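Local coordinates for kojibiose phosphorylase (Gut metagenome, PDB 6W0P), which belongs to glycoside hydrolase family 65 and combines an N-terminal beta domain, a helical catalytic domain and a small C-terminal beta domain, at residues A[16-21]-A[111-116]; A[377-382]-A[394-399]; A[712-717]-A[725-730]. All blocks are in the same frame, centred on the assembly; numbering follows the deposited sequence.

Contact 1: A[16-21]-A[111-116]; sequences IVENNF and EDFKRI
Glu18 and Arg115 both set CG anti to the backbone N (chi1 -172° and -155°), so the two side chains run alongside each other on one face of an antiparallel sheet. This is the large sheet of the family 65 N-terminal domain, where strand 15-19 runs beside strand 109-118. The two residues are a hydrogen-bonded pair. Glu18 N donates to Arg115 O at 2.8 Å, and Arg115 N donates to Glu18 O at 3.0 Å. A salt bridge adds to this. Arg115 bends at chi3 and turns NE and NH2 to a single carboxylate oxygen. Arg115 NE meets Glu18 OE1 at 2.7 Å, nearly along the C-O axis. Arg115 NH2 meets Glu18 OE1 at 3.0 Å, on its syn lone pair. Carboxylate and guanidinium planes differ by only 15°, so the pair is held almost flat. Both groups have further partners: Glu18 OE2 bonds to His22 and a water, Arg115 NH1 bonds to Tyr124, and Phe33 makes a cation-pi contact with Arg115. On the other face, Lys114 stretches across so that its CE lies 3.7 Å from Val17 CG1. Asn20 leaves the strand but still gives its N-H to Phe113 O at 2.9 Å, from above the carbonyl plane. A water joins Asn20 OD1 to Phe113 N. The chain then turns Phe21 onto the Phe113 ring. The two rings meet obliquely, and Phe21 CB sits over the centre of the Phe113 ring, 3.6 Å from its centroid.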
loop_
_atom_site.group_PDB
_atom_site.type_symbol
_atom_site.label_atom_id
_atom_site.label_comp_id
_atom_site.label_asym_id
_atom_site.label_seq_id
_atom_site.Cartn_x
_atom_site.Cartn_y
_atom_site.Cartn_z
ATOM N N ILE A 16 -24.544 -13.389 -32.940
ATOM C CA ILE A 16 -24.755 -13.834 -31.542
ATOM C C ILE A 16 -26.256 -13.702 -31.323
ATOM O O ILE A 16 -26.828 -12.599 -31.645
ATOM C CB ILE A 16 -23.927 -13.000 -30.551
ATOM C CG1 ILE A 16 -22.474 -12.796 -30.999
ATOM C CG2 ILE A 16 -23.982 -13.611 -29.167
ATOM C CD1 ILE A 16 -21.712 -14.095 -31.276
ATOM N N VAL A 17 -26.894 -14.768 -30.868
ATOM C CA VAL A 17 -28.361 -14.790 -30.630
ATOM C C VAL A 17 -28.617 -15.236 -29.193
ATOM O O VAL A 17 -28.065 -16.294 -28.790
ATOM C CB VAL A 17 -29.080 -15.686 -31.654
ATOM C CG1 VAL A 17 -30.589 -15.737 -31.392
ATOM C CG2 VAL A 17 -28.816 -15.184 -33.056
ATOM N N GLU A 18 -29.427 -14.467 -28.461
ATOM C CA GLU A 18 -30.017 -14.903 -27.164
ATOM C C GLU A 18 -31.479 -15.282 -27.421
ATOM O O GLU A 18 -32.220 -14.423 -27.860
ATOM C CB GLU A 18 -29.897 -13.825 -26.082
ATOM C CG GLU A 18 -30.304 -14.316 -24.695
ATOM C CD GLU A 18 -30.419 -13.248 -23.614
ATOM O OE1 GLU A 18 -30.330 -12.025 -23.942
ATOM O OE2 GLU A 18 -30.551 -13.645 -22.433
ATOM N N ASN A 19 -31.821 -16.551 -27.241
ATOM C CA ASN A 19 -33.196 -17.100 -27.383
ATOM C C ASN A 19 -33.831 -17.078 -25.990
ATOM O O ASN A 19 -33.351 -17.826 -25.126
ATOM C CB ASN A 19 -33.193 -18.536 -27.929
ATOM C CG ASN A 19 -33.203 -18.646 -29.441
ATOM O OD1 ASN A 19 -33.176 -17.638 -30.149
ATOM N ND2 ASN A 19 -33.232 -19.869 -29.952
ATOM N N ASN A 20 -34.846 -16.238 -25.784
ATOM C CA ASN A 20 -35.433 -15.964 -24.443
ATOM C C ASN A 20 -34.477 -15.064 -23.649
ATOM O O ASN A 20 -33.251 -15.128 -23.884
ATOM C CB ASN A 20 -35.744 -17.240 -23.650
ATOM C CG ASN A 20 -36.658 -18.186 -24.401
ATOM O OD1 ASN A 20 -37.649 -17.766 -25.010
ATOM N ND2 ASN A 20 -36.336 -19.471 -24.350
ATOM N N PHE A 21 -35.042 -14.248 -22.755
ATOM C CA PHE A 21 -34.285 -13.389 -21.821
ATOM C C PHE A 21 -33.798 -14.262 -20.681
ATOM O O PHE A 21 -34.651 -14.955 -20.144
ATOM C CB PHE A 21 -35.146 -12.261 -21.264
ATOM C CG PHE A 21 -34.409 -11.323 -20.338
ATOM C CD1 PHE A 21 -33.133 -10.862 -20.654
ATOM C CD2 PHE A 21 -34.992 -10.883 -19.155
ATOM C CE1 PHE A 21 -32.461 -9.999 -19.801
ATOM C CE2 PHE A 21 -34.319 -10.007 -18.309
ATOM C CZ PHE A 21 -33.063 -9.560 -18.642
ATOM N N GLU A 111 -43.296 -12.393 -23.900
ATOM C CA GLU A 111 -42.984 -13.732 -24.481
ATOM C C GLU A 111 -42.183 -13.515 -25.777
ATOM O O GLU A 111 -42.088 -12.357 -26.212
ATOM C CB GLU A 111 -44.281 -14.536 -24.656
ATOM C CG GLU A 111 -45.171 -13.969 -25.746
ATOM C CD GLU A 111 -46.572 -14.545 -25.894
ATOM O OE1 GLU A 111 -47.035 -15.281 -24.984
ATOM O OE2 GLU A 111 -47.195 -14.246 -26.923
ATOM N N ASP A 112 -41.624 -14.580 -26.349
ATOM C CA ASP A 112 -40.913 -14.578 -27.659
ATOM C C ASP A 112 -39.878 -13.446 -27.696
ATOM O O ASP A 112 -39.945 -12.617 -28.611
ATOM C CB ASP A 112 -41.901 -14.455 -28.819
ATOM C CG ASP A 112 -42.870 -15.616 -28.898
ATOM O OD1 ASP A 112 -42.534 -16.688 -28.350
ATOM O OD2 ASP A 112 -43.965 -15.431 -29.485
ATOM N N PHE A 113 -39.019 -13.387 -26.677
ATOM C CA PHE A 113 -37.849 -12.480 -26.566
ATOM C C PHE A 113 -36.722 -13.079 -27.404
ATOM O O PHE A 113 -36.447 -14.285 -27.300
ATOM C CB PHE A 113 -37.416 -12.350 -25.104
ATOM C CG PHE A 113 -36.214 -11.485 -24.828
ATOM C CD1 PHE A 113 -34.935 -11.973 -25.002
ATOM C CD2 PHE A 113 -36.365 -10.220 -24.296
ATOM C CE1 PHE A 113 -33.831 -11.185 -24.733
ATOM C CE2 PHE A 113 -35.260 -9.425 -24.032
ATOM C CZ PHE A 113 -33.995 -9.913 -24.246
ATOM N N LYS A 114 -36.075 -12.253 -28.211
ATOM C CA LYS A 114 -34.893 -12.675 -28.994
ATOM C C LYS A 114 -33.980 -11.454 -29.099
ATOM O O LYS A 114 -34.504 -10.379 -29.412
ATOM C CB LYS A 114 -35.362 -13.254 -30.334
ATOM C CG LYS A 114 -34.261 -13.700 -31.276
ATOM C CD LYS A 114 -34.802 -14.519 -32.434
ATOM C CE LYS A 114 -33.731 -15.183 -33.276
ATOM N NZ LYS A 114 -34.206 -16.469 -33.854
ATOM N N ARG A 115 -32.701 -11.628 -28.760
ATOM C CA ARG A 115 -31.618 -10.612 -28.856
ATOM C C ARG A 115 -30.640 -11.055 -29.953
ATOM O O ARG A 115 -30.207 -12.226 -29.909
ATOM C CB ARG A 115 -30.894 -10.517 -27.511
ATOM C CG ARG A 115 -30.225 -9.180 -27.269
ATOM C CD ARG A 115 -29.137 -9.222 -26.216
ATOM N NE ARG A 115 -29.620 -9.600 -24.898
ATOM C CZ ARG A 115 -29.704 -8.809 -23.831
ATOM N NH1 ARG A 115 -29.354 -7.539 -23.869
ATOM N NH2 ARG A 115 -30.141 -9.314 -22.697
ATOM N N ILE A 116 -30.301 -10.173 -30.893
ATOM C CA ILE A 116 -29.417 -10.502 -32.054
ATOM C C ILE A 116 -28.334 -9.438 -32.214
ATOM O O ILE A 116 -28.664 -8.251 -32.298
ATOM C CB ILE A 116 -30.221 -10.637 -33.353
ATOM C CG1 ILE A 116 -31.347 -11.656 -33.197
ATOM C CG2 ILE A 116 -29.294 -10.988 -34.508
ATOM C CD1 ILE A 116 -32.336 -11.673 -34.343
HETATM O O HOH W 1 -29.585 -11.941 -20.862
HETATM O O HOH W 2 -38.920 -15.652 -24.823
#

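Contact 2: A[377-382]-A[394-399]; sequences NTLEEA and ACFPVA
Ala382 O accepts the backbone N-H of Cys395 N at 2.8 Å, with the donor approaching from well above the carbonyl plane, 52° out of it. Ala382 O also takes a CA-H...O contact from Ala394 CA at 3.6 Å. The first turn of helix 379-388 is thereby joined to the loop that returns after it. The helix starts just after Thr378, and Thr378 O accepts Ala382 N at 3.2 Å. The side chains around this link are mostly small or apolar and all buried. Ala382 points at the loop. Ala382 CB lies over the centre of the Phe396 ring, 3.9 Å from the centroid, in a CH-pi contact. Ala382 CB also touches Ala394 CB at 3.8 Å. With chi1 at -78°, Phe396 has CG anti to its carbonyl carbon, and this swings the ring back over the helix turn. Leu379 comes in beside Ala382. Leu379 CD2 reaches Ala394 CB at 3.6 Å and Phe396 CZ at 3.9 Å. Leu379 and Phe396 meet obliquely. Thr378 lies near CE1 of the ring, but its hydroxyl is bonded back to Phe374 O, in the preceding helix. Phe396 N is bonded to Ser420 OG. The contact lies in the family 65 catalytic domain, an (alpha/alpha)6 barrel. It is buried structural packing between a helix start and a connecting loop. Helix 437-458 closes over it: Glu446 touches Leu379, Glu450 touches Ala394, Ile451 touches Phe396 and Phe454 touches Cys395, while Arg385 and Ala386 of helix 379-388 also touch Cys395.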
loop_
_atom_site.group_PDB
_atom_site.type_symbol
_atom_site.label_atom_id
_atom_site.label_comp_id
_atom_site.label_asym_id
_atom_site.label_seq_id
_atom_site.Cartn_x
_atom_site.Cartn_y
_atom_site.Cartn_z
ATOM N N ASN A 377 1.458 11.328 -28.492
ATOM C CA ASN A 377 0.645 12.498 -28.082
ATOM C C ASN A 377 0.504 12.533 -26.557
ATOM O O ASN A 377 -0.122 13.489 -26.076
ATOM C CB ASN A 377 -0.696 12.535 -28.819
ATOM C CG ASN A 377 -0.547 12.861 -30.289
ATOM O OD1 ASN A 377 0.222 13.749 -30.656
ATOM N ND2 ASN A 377 -1.278 12.160 -31.140
ATOM N N THR A 378 1.029 11.534 -25.834
ATOM C CA THR A 378 1.057 11.492 -24.345
ATOM C C THR A 378 2.514 11.428 -23.875
ATOM O O THR A 378 2.734 11.039 -22.714
ATOM C CB THR A 378 0.233 10.323 -23.774
ATOM O OG1 THR A 378 0.494 9.133 -24.527
ATOM C CG2 THR A 378 -1.246 10.630 -23.783
ATOM N N LEU A 379 3.462 11.831 -24.728
ATOM C CA LEU A 379 4.900 11.959 -24.366
ATOM C C LEU A 379 5.079 12.899 -23.165
ATOM O O LEU A 379 5.891 12.577 -22.299
ATOM C CB LEU A 379 5.716 12.468 -25.561
ATOM C CG LEU A 379 6.672 11.460 -26.194
ATOM C CD1 LEU A 379 7.545 12.129 -27.259
ATOM C CD2 LEU A 379 7.550 10.786 -25.148
ATOM N N GLU A 380 4.391 14.041 -23.118
ATOM C CA GLU A 380 4.641 15.057 -22.056
ATOM C C GLU A 380 4.259 14.451 -20.694
ATOM O O GLU A 380 5.044 14.588 -19.717
ATOM C CB GLU A 380 3.922 16.368 -22.378
ATOM C CG GLU A 380 4.601 17.124 -23.506
ATOM C CD GLU A 380 5.984 17.683 -23.168
ATOM O OE1 GLU A 380 6.185 18.128 -22.011
ATOM O OE2 GLU A 380 6.873 17.648 -24.048
ATOM N N GLU A 381 3.124 13.755 -20.639
ATOM C CA GLU A 381 2.654 13.035 -19.420
ATOM C C GLU A 381 3.686 11.989 -18.986
ATOM O O GLU A 381 3.906 11.848 -17.767
ATOM C CB GLU A 381 1.303 12.378 -19.678
ATOM C CG GLU A 381 0.175 13.387 -19.784
ATOM C CD GLU A 381 0.059 14.138 -21.097
ATOM O OE1 GLU A 381 0.727 13.762 -22.100
ATOM O OE2 GLU A 381 -0.705 15.108 -21.107
ATOM N N ALA A 382 4.306 11.301 -19.948
ATOM C CA ALA A 382 5.306 10.243 -19.693
ATOM C C ALA A 382 6.581 10.881 -19.123
ATOM O O ALA A 382 7.280 10.229 -18.298
ATOM C CB ALA A 382 5.569 9.446 -20.947
ATOM N N ALA A 394 11.111 9.652 -20.722
ATOM C CA ALA A 394 9.669 9.336 -20.774
ATOM C C ALA A 394 9.440 7.941 -20.171
ATOM O O ALA A 394 9.981 6.963 -20.720
ATOM C CB ALA A 394 9.156 9.440 -22.189
ATOM N N CYS A 395 8.728 7.890 -19.041
ATOM C CA CYS A 395 8.290 6.655 -18.354
ATOM C C CYS A 395 6.803 6.499 -18.642
ATOM O O CYS A 395 6.003 7.179 -17.972
ATOM C CB CYS A 395 8.544 6.711 -16.857
ATOM S SG CYS A 395 7.955 5.231 -15.992
ATOM N N PHE A 396 6.445 5.722 -19.659
ATOM C CA PHE A 396 5.027 5.490 -20.017
ATOM C C PHE A 396 4.375 4.688 -18.893
ATOM O O PHE A 396 4.950 3.732 -18.357
ATOM C CB PHE A 396 4.912 4.812 -21.385
ATOM C CG PHE A 396 5.101 5.749 -22.541
ATOM C CD1 PHE A 396 4.045 6.525 -22.992
ATOM C CD2 PHE A 396 6.334 5.882 -23.147
ATOM C CE1 PHE A 396 4.230 7.428 -24.029
ATOM C CE2 PHE A 396 6.520 6.794 -24.172
ATOM C CZ PHE A 396 5.467 7.561 -24.616
ATOM N N PRO A 397 3.131 5.042 -18.519
ATOM C CA PRO A 397 2.499 4.455 -17.346
ATOM C C PRO A 397 1.993 3.018 -17.523
ATOM O O PRO A 397 1.710 2.619 -18.633
ATOM C CB PRO A 397 1.330 5.425 -17.111
ATOM C CG PRO A 397 0.955 5.886 -18.520
ATOM C CD PRO A 397 2.295 6.053 -19.189
ATOM N N VAL A 398 1.812 2.318 -16.400
ATOM C CA VAL A 398 1.174 0.973 -16.307
ATOM C C VAL A 398 -0.265 1.075 -16.814
ATOM O O VAL A 398 -0.668 0.284 -17.693
ATOM C CB VAL A 398 1.227 0.437 -14.864
ATOM C CG1 VAL A 398 0.404 -0.823 -14.707
ATOM C CG2 VAL A 398 2.659 0.196 -14.420
ATOM N N ALA A 399 -1.030 2.017 -16.268
ATOM C CA ALA A 399 -2.454 2.199 -16.607
ATOM C C ALA A 399 -2.740 3.684 -16.818
ATOM O O ALA A 399 -2.396 4.483 -15.920
ATOM C CB ALA A 399 -3.307 1.615 -15.514
#

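Contact 3: A[712-717]-A[725-730]; sequences HLLTVK and ITKKTK
Thr715 and Thr726 supply the backbone hydrogen bonds. The bond from Thr715 N to Thr726 O is 2.9 Å long and almost straight, with 176° at the hydrogen. Thr726 N returns to Thr715 O at 2.8 Å, in the carbonyl plane. One water links the backbones, accepting the N-H of Lys728 and donating to Leu713 O, past the end of the regular pairing. A second donates to Thr715 O and is bonded to the Thr726 side chain at OG1. The Thr715 hydroxyl itself is bonded to Lys706. Apolar contact is lighter. Val716 CG2 and Ile725 CG1 approach to 4.3 Å in a non-hydrogen-bonded pair. The aliphatic part of Lys727 touches Leu714, with Lys727 CD 4.1 Å from Leu714 CD2 and the two side chains running alongside each other. These residues belong to a beta hairpin of strands 712-718 and 722-726 in the C-terminal domain. Leu714, Val716 and Ile725 face a second sheet, where they meet Leu690, Leu692, Leu733, Ile735 and Leu744 in sandwich fashion. Polar side chains take over where the chains spread apart. Chi1 of -58° sends the His712 ring toward Thr729, whose OG1 meets ND1 in the ring plane. The His712 ND1 to Thr729 OG1 hydrogen bond is modelled at 2.5 Å, short enough for its exact length to be doubtful. Lys727 runs obliquely past the ring, Lys727 CD lying 3.4 Å from His712 ND1. Its last bend, with chi4 at 60°, brings Lys727 NZ to Thr729 OG1 at 2.8 Å, and NZ also bonds to the carbonyl oxygens of Asn731 and Ile745.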
loop_
_atom_site.group_PDB
_atom_site.type_symbol
_atom_site.label_atom_id
_atom_site.label_comp_id
_atom_site.label_asym_id
_atom_site.label_seq_id
_atom_site.Cartn_x
_atom_site.Cartn_y
_atom_site.Cartn_z
ATOM N N HIS A 712 0.389 -6.982 -50.038
ATOM C CA HIS A 712 -0.187 -8.257 -50.531
ATOM C C HIS A 712 -1.230 -8.745 -49.536
ATOM O O HIS A 712 -0.840 -9.128 -48.429
ATOM C CB HIS A 712 0.865 -9.344 -50.740
ATOM C CG HIS A 712 1.960 -8.989 -51.682
ATOM N ND1 HIS A 712 1.789 -9.026 -53.039
ATOM C CD2 HIS A 712 3.243 -8.627 -51.458
ATOM C CE1 HIS A 712 2.923 -8.683 -53.624
ATOM N NE2 HIS A 712 3.828 -8.430 -52.675
ATOM N N LEU A 713 -2.493 -8.755 -49.949
ATOM C CA LEU A 713 -3.571 -9.379 -49.165
ATOM C C LEU A 713 -3.482 -10.890 -49.341
ATOM O O LEU A 713 -3.871 -11.378 -50.417
ATOM C CB LEU A 713 -4.928 -8.841 -49.616
ATOM C CG LEU A 713 -6.133 -9.444 -48.882
ATOM C CD1 LEU A 713 -5.906 -9.439 -47.369
ATOM C CD2 LEU A 713 -7.415 -8.692 -49.239
ATOM N N LEU A 714 -2.983 -11.586 -48.325
ATOM C CA LEU A 714 -2.705 -13.050 -48.370
ATOM C C LEU A 714 -3.844 -13.838 -47.725
ATOM O O LEU A 714 -4.235 -13.485 -46.592
ATOM C CB LEU A 714 -1.412 -13.345 -47.614
ATOM C CG LEU A 714 -0.185 -12.613 -48.114
ATOM C CD1 LEU A 714 0.922 -12.712 -47.089
ATOM C CD2 LEU A 714 0.261 -13.165 -49.462
ATOM N N THR A 715 -4.283 -14.899 -48.400
ATOM C CA THR A 715 -5.201 -15.942 -47.885
ATOM C C THR A 715 -4.429 -17.252 -47.720
ATOM O O THR A 715 -3.866 -17.751 -48.708
ATOM C CB THR A 715 -6.414 -16.142 -48.799
ATOM O OG1 THR A 715 -7.097 -14.899 -48.968
ATOM C CG2 THR A 715 -7.379 -17.168 -48.257
ATOM N N VAL A 716 -4.446 -17.775 -46.497
ATOM C CA VAL A 716 -3.738 -18.995 -46.069
ATOM C C VAL A 716 -4.799 -19.946 -45.553
ATOM O O VAL A 716 -5.368 -19.650 -44.512
ATOM C CB VAL A 716 -2.672 -18.704 -45.002
ATOM C CG1 VAL A 716 -1.968 -19.982 -44.594
ATOM C CG2 VAL A 716 -1.668 -17.649 -45.448
ATOM N N LYS A 717 -5.016 -21.048 -46.278
ATOM C CA LYS A 717 -5.900 -22.168 -45.887
ATOM C C LYS A 717 -5.033 -23.371 -45.508
ATOM O O LYS A 717 -4.202 -23.772 -46.329
ATOM C CB LYS A 717 -6.859 -22.520 -47.032
ATOM C CG LYS A 717 -7.879 -23.594 -46.683
ATOM C CD LYS A 717 -8.874 -23.846 -47.777
ATOM C CE LYS A 717 -9.704 -25.076 -47.473
ATOM N NZ LYS A 717 -10.877 -25.200 -48.371
ATOM N N ILE A 725 -1.976 -21.074 -50.278
ATOM C CA ILE A 725 -1.680 -19.632 -50.065
ATOM C C ILE A 725 -2.014 -18.935 -51.379
ATOM O O ILE A 725 -1.504 -19.418 -52.438
ATOM C CB ILE A 725 -0.207 -19.420 -49.667
ATOM C CG1 ILE A 725 0.169 -20.188 -48.393
ATOM C CG2 ILE A 725 0.113 -17.943 -49.550
ATOM C CD1 ILE A 725 1.646 -20.464 -48.265
ATOM N N THR A 726 -2.842 -17.885 -51.324
ATOM C CA THR A 726 -3.304 -17.141 -52.518
ATOM C C THR A 726 -3.144 -15.634 -52.295
ATOM O O THR A 726 -3.217 -15.165 -51.134
ATOM C CB THR A 726 -4.742 -17.530 -52.910
ATOM O OG1 THR A 726 -5.572 -17.666 -51.748
ATOM C CG2 THR A 726 -4.812 -18.831 -53.676
ATOM N N LYS A 727 -2.971 -14.906 -53.396
ATOM C CA LYS A 727 -3.090 -13.431 -53.473
ATOM C C LYS A 727 -3.488 -13.026 -54.900
ATOM O O LYS A 727 -3.348 -13.844 -55.818
ATOM C CB LYS A 727 -1.785 -12.768 -53.005
ATOM C CG LYS A 727 -0.636 -12.725 -53.994
ATOM C CD LYS A 727 0.655 -12.203 -53.421
ATOM C CE LYS A 727 1.794 -12.337 -54.412
ATOM N NZ LYS A 727 1.551 -11.593 -55.670
ATOM N N LYS A 728 -3.915 -11.770 -55.066
ATOM C CA LYS A 728 -4.397 -11.200 -56.357
ATOM C C LYS A 728 -3.358 -10.236 -56.943
ATOM O O LYS A 728 -3.526 -9.831 -58.093
ATOM C CB LYS A 728 -5.727 -10.468 -56.130
ATOM C CG LYS A 728 -6.819 -11.305 -55.482
ATOM C CD LYS A 728 -7.285 -12.450 -56.343
ATOM C CE LYS A 728 -8.723 -12.289 -56.782
ATOM N NZ LYS A 728 -9.636 -12.542 -55.646
ATOM N N THR A 729 -2.371 -9.810 -56.162
ATOM C CA THR A 729 -1.311 -8.904 -56.645
ATOM C C THR A 729 -0.523 -9.651 -57.721
ATOM O O THR A 729 -0.513 -10.896 -57.707
ATOM C CB THR A 729 -0.423 -8.394 -55.504
ATOM O OG1 THR A 729 -0.053 -9.513 -54.703
ATOM C CG2 THR A 729 -1.099 -7.322 -54.675
ATOM N N LYS A 730 0.129 -8.909 -58.608
ATOM C CA LYS A 730 0.774 -9.461 -59.825
ATOM C C LYS A 730 2.248 -9.736 -59.564
ATOM O O LYS A 730 2.821 -10.494 -60.344
ATOM C CB LYS A 730 0.639 -8.487 -60.997
ATOM C CG LYS A 730 -0.795 -8.100 -61.341
ATOM C CD LYS A 730 -1.633 -9.298 -61.708
ATOM C CE LYS A 730 -3.065 -8.938 -62.045
ATOM N NZ LYS A 730 -3.798 -10.145 -62.493
HETATM O O HOH W 3 -4.058 -10.075 -52.781
HETATM O O HOH W 4 -5.631 -19.799 -50.220
#

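How the contacts relate
The three contacts follow one another along the chain and sit in different domains, with centres about 39 to 44 Å apart and none touching another. No helix or strand is shared between them. Contact 2 is the core one: every touching residue is buried, and it joins a helix to a loop through apolar packing and one backbone bond. Contacts 1 and 3 are partly buried and farther out, and each pairs antiparallel strands. Contact 1 joins strands distant in sequence and adds a charged pair. Contact 3 is a local hairpin, with one side against a second sheet and a histidine, a threonine and a lysine gathered where the regular pairing stops. Waters bridge both strand contacts.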